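PDB 5I0F: glycoside hydrolase family 31 from Trueperella pyogenes, which breaks down the cyclic glucan cycloalternan, probably by a retaining mechanism that passes through a covalent glycosyl-enzyme intermediate. Local coordinates for residues G337-F341 with Q451-L455. Numbering follows the deposited sequence.
Sequences GFTIF and QRRYL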
ATOM      1  N   GLY A 337      22.841  -5.570   0.764  1.00 23.30           N
ATOM      2  CA  GLY A 337      22.128  -6.794   0.393  1.00 23.12           C
ATOM      3  C   GLY A 337      20.939  -7.186   1.266  1.00 22.58           C
ATOM      4  O   GLY A 337      20.201  -8.114   0.915  1.00 23.24           O
ATOM      5  N   PHE A 338      20.759  -6.508   2.402  1.00 21.48           N
ATOM      6  CA  PHE A 338      19.655  -6.787   3.351  1.00 20.98           C
ATOM      7  C   PHE A 338      19.527  -8.256   3.740  1.00 20.87           C
ATOM      8  O   PHE A 338      18.440  -8.788   3.927  1.00 19.95           O
ATOM      9  CB  PHE A 338      18.362  -6.151   2.851  1.00 20.97           C
ATOM     10  CG  PHE A 338      18.530  -4.691   2.602  1.00 21.37           C
ATOM     11  CD1 PHE A 338      18.450  -3.794   3.657  1.00 21.16           C
ATOM     12  CD2 PHE A 338      18.912  -4.217   1.332  1.00 22.14           C
ATOM     13  CE1 PHE A 338      18.706  -2.447   3.471  1.00 21.61           C
ATOM     14  CE2 PHE A 338      19.157  -2.851   1.136  1.00 22.47           C
ATOM     15  CZ  PHE A 338      19.053  -1.967   2.203  1.00 21.97           C
ATOM     16  N   THR A 339      20.696  -8.888   3.889  1.00 20.82           N
ATOM     17  CA  THR A 339      20.813 -10.290   4.223  1.00 21.45           C
ATOM     18  C   THR A 339      21.746 -10.564   5.423  1.00 20.51           C
ATOM     19  O   THR A 339      21.591 -11.568   6.111  1.00 20.05           O
ATOM     20  CB  THR A 339      21.318 -11.033   2.953  1.00 23.35           C
ATOM     21  OG1 THR A 339      20.378 -10.788   1.889  1.00 25.98           O
ATOM     22  CG2 THR A 339      21.377 -12.450   3.171  1.00 24.35           C
ATOM     23  N   ILE A 340      22.686  -9.657   5.665  1.00 19.94           N
ATOM     24  CA  ILE A 340      23.776  -9.811   6.630  1.00 19.92           C
ATOM     25  C   ILE A 340      23.784  -8.605   7.568  1.00 19.48           C
ATOM     26  O   ILE A 340      23.699  -7.483   7.099  1.00 19.01           O
ATOM     27  CB  ILE A 340      25.115  -9.871   5.876  1.00 20.37           C
ATOM     28  CG1 ILE A 340      25.087 -11.068   4.891  1.00 20.69           C
ATOM     29  CG2 ILE A 340      26.293  -9.922   6.845  1.00 20.84           C
ATOM     30  CD1 ILE A 340      26.251 -11.150   3.959  1.00 21.56           C
ATOM     31  N   PHE A 341      23.915  -8.855   8.876  1.00 19.09           N
ATOM     32  CA  PHE A 341      24.001  -7.789   9.876  1.00 19.35           C
ATOM     33  C   PHE A 341      25.214  -6.858   9.643  1.00 19.92           C
ATOM     34  O   PHE A 341      26.300  -7.319   9.247  1.00 20.80           O
ATOM     35  CB  PHE A 341      24.062  -8.370  11.301  1.00 19.43           C
ATOM     36  CG  PHE A 341      22.713  -8.645  11.930  1.00 19.39           C
ATOM     37  CD1 PHE A 341      22.049  -9.846  11.712  1.00 19.43           C
ATOM     38  CD2 PHE A 341      22.103  -7.699  12.749  1.00 18.94           C
ATOM     39  CE1 PHE A 341      20.825 -10.105  12.291  1.00 19.11           C
ATOM     40  CE2 PHE A 341      20.872  -7.953  13.334  1.00 19.06           C
ATOM     41  CZ  PHE A 341      20.229  -9.161  13.105  1.00 18.88           C
ATOM     42  N   GLN A 451      18.106 -17.144   0.788  1.00 23.51           N
ATOM     43  CA  GLN A 451      19.153 -16.194   1.204  1.00 24.00           C
ATOM     44  C   GLN A 451      18.964 -15.695   2.666  1.00 23.92           C
ATOM     45  O   GLN A 451      19.943 -15.332   3.330  1.00 24.93           O
ATOM     46  CB  GLN A 451      19.183 -14.995   0.249  1.00 24.14           C
ATOM     47  CG  GLN A 451      19.458 -15.302  -1.235  1.00 25.28           C
ATOM     48  CD  GLN A 451      20.943 -15.406  -1.572  1.00 26.89           C
ATOM     49  OE1 GLN A 451      21.736 -14.542  -1.174  1.00 28.11           O
ATOM     50  NE2 GLN A 451      21.325 -16.447  -2.331  1.00 27.43           N
ATOM     51  N   ARG A 452      17.718 -15.651   3.139  1.00 23.41           N
ATOM     52  CA  ARG A 452      17.357 -15.184   4.495  1.00 23.17           C
ATOM     53  C   ARG A 452      17.060 -16.271   5.502  1.00 22.99           C
ATOM     54  O   ARG A 452      16.750 -15.948   6.660  1.00 22.12           O
ATOM     55  CB  ARG A 452      16.079 -14.311   4.439  1.00 23.37           C
ATOM     56  CG  ARG A 452      16.287 -12.957   3.843  1.00 23.40           C
ATOM     57  CD  ARG A 452      16.022 -12.910   2.348  1.00 23.49           C
ATOM     58  NE  ARG A 452      16.400 -11.580   1.926  1.00 23.72           N
ATOM     59  CZ  ARG A 452      16.898 -11.232   0.751  1.00 24.22           C
ATOM     60  NH1 ARG A 452      17.070 -12.110  -0.245  1.00 24.32           N
ATOM     61  NH2 ARG A 452      17.223  -9.965   0.574  1.00 24.77           N
ATOM     62  N   ARG A 453      17.107 -17.538   5.087  1.00 22.92           N
ATOM     63  CA  ARG A 453      16.642 -18.634   5.931  1.00 23.06           C
ATOM     64  C   ARG A 453      17.410 -18.701   7.244  1.00 22.56           C
ATOM     65  O   ARG A 453      16.813 -18.930   8.301  1.00 22.44           O
ATOM     66  CB  ARG A 453      16.724 -19.984   5.184  1.00 23.93           C
ATOM     67  CG  ARG A 453      16.318 -21.204   6.022  1.00 24.64           C
ATOM     68  CD  ARG A 453      16.291 -22.481   5.186  1.00 25.64           C
ATOM     69  NE  ARG A 453      15.187 -22.432   4.240  1.00 25.90           N
ATOM     70  CZ  ARG A 453      13.911 -22.653   4.534  1.00 26.05           C
ATOM     71  NH1 ARG A 453      13.524 -22.954   5.771  1.00 26.38           N
ATOM     72  NH2 ARG A 453      12.998 -22.544   3.576  1.00 26.76           N
ATOM     73  N   TYR A 454      18.718 -18.476   7.185  1.00 22.57           N
ATOM     74  CA  TYR A 454      19.561 -18.523   8.418  1.00 22.53           C
ATOM     75  C   TYR A 454      19.126 -17.518   9.498  1.00 22.02           C
ATOM     76  O   TYR A 454      19.315 -17.780  10.687  1.00 22.09           O
ATOM     77  CB  TYR A 454      21.046 -18.352   8.111  1.00 22.96           C
ATOM     78  CG  TYR A 454      21.497 -16.916   8.044  1.00 22.58           C
ATOM     79  CD1 TYR A 454      21.386 -16.175   6.866  1.00 22.53           C
ATOM     80  CD2 TYR A 454      22.031 -16.284   9.164  1.00 22.40           C
ATOM     81  CE1 TYR A 454      21.807 -14.863   6.816  1.00 22.15           C
ATOM     82  CE2 TYR A 454      22.435 -14.969   9.120  1.00 22.35           C
ATOM     83  CZ  TYR A 454      22.315 -14.263   7.945  1.00 21.89           C
ATOM     84  OH  TYR A 454      22.734 -12.957   7.922  1.00 22.56           O
ATOM     85  N   LEU A 455      18.541 -16.393   9.090  1.00 21.07           N
ATOM     86  CA  LEU A 455      18.017 -15.399  10.048  1.00 20.71           C
ATOM     87  C   LEU A 455      16.954 -16.015  10.946  1.00 20.85           C
ATOM     88  O   LEU A 455      16.905 -15.725  12.133  1.00 20.73           O
ATOM     89  CB  LEU A 455      17.402 -14.189   9.326  1.00 20.03           C
ATOM     90  CG  LEU A 455      18.378 -13.388   8.475  1.00 19.99           C
ATOM     91  CD1 LEU A 455      17.588 -12.400   7.629  1.00 20.04           C
ATOM     92  CD2 LEU A 455      19.428 -12.692   9.355  1.00 19.96           C
TER
HETATM   93  O   HOH W   1      19.043  -9.210  -1.315  1.00 27.70           O
HETATM   94  O   HOH W   2      24.652 -11.703   9.804  1.00 20.57           O
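Tyr454 OH donates to Thr339 O, and this 2.6 Å bond is the direct hydrogen bond between 337-341 and 451-455. It lies in the carbonyl plane, on a lone pair, with a C=O...donor angle of 142°. The carbonyl oxygen meets the edge of the tyrosine ring. A water donates to the same Tyr454 OH at 3.0 Å and accepts from Phe341 N, so the phenol is tied to the loop at two points. Within 337-341, the Thr339 OG1 hydroxyl donates to Gly337 O at 2.9 Å, from above that carbonyl plane. A second water accepts from Arg452 NH2 and lies within hydrogen-bonding distance of Gly337 O. Thr339 OG1 also lies over one face of the Arg452 guanidinium, 3.5 Å from NH2, a contact without a hydrogen bond. Chi1 of -58° sets Thr339 OG1 beside the backbone N and CG2 anti to it; the methyl CG2 meets Gln451 O at 3.2 Å. Leu455 CD2 touches Phe341 CE1 at 4.2 Å. Gln388 bonds both Arg452 NE and Phe338 O, while Trp448 makes a cation-pi contact with Arg452. The Phe338 side chain leads away from 451-455 to a glucose unit of the bound glycan. The contact thus sets the loop after barrel strand 326-329, which supplies this pocket residue, against segment 451-455 at helix 453-457, just before barrel strand 463-466, with helix 485-506 touching Arg452.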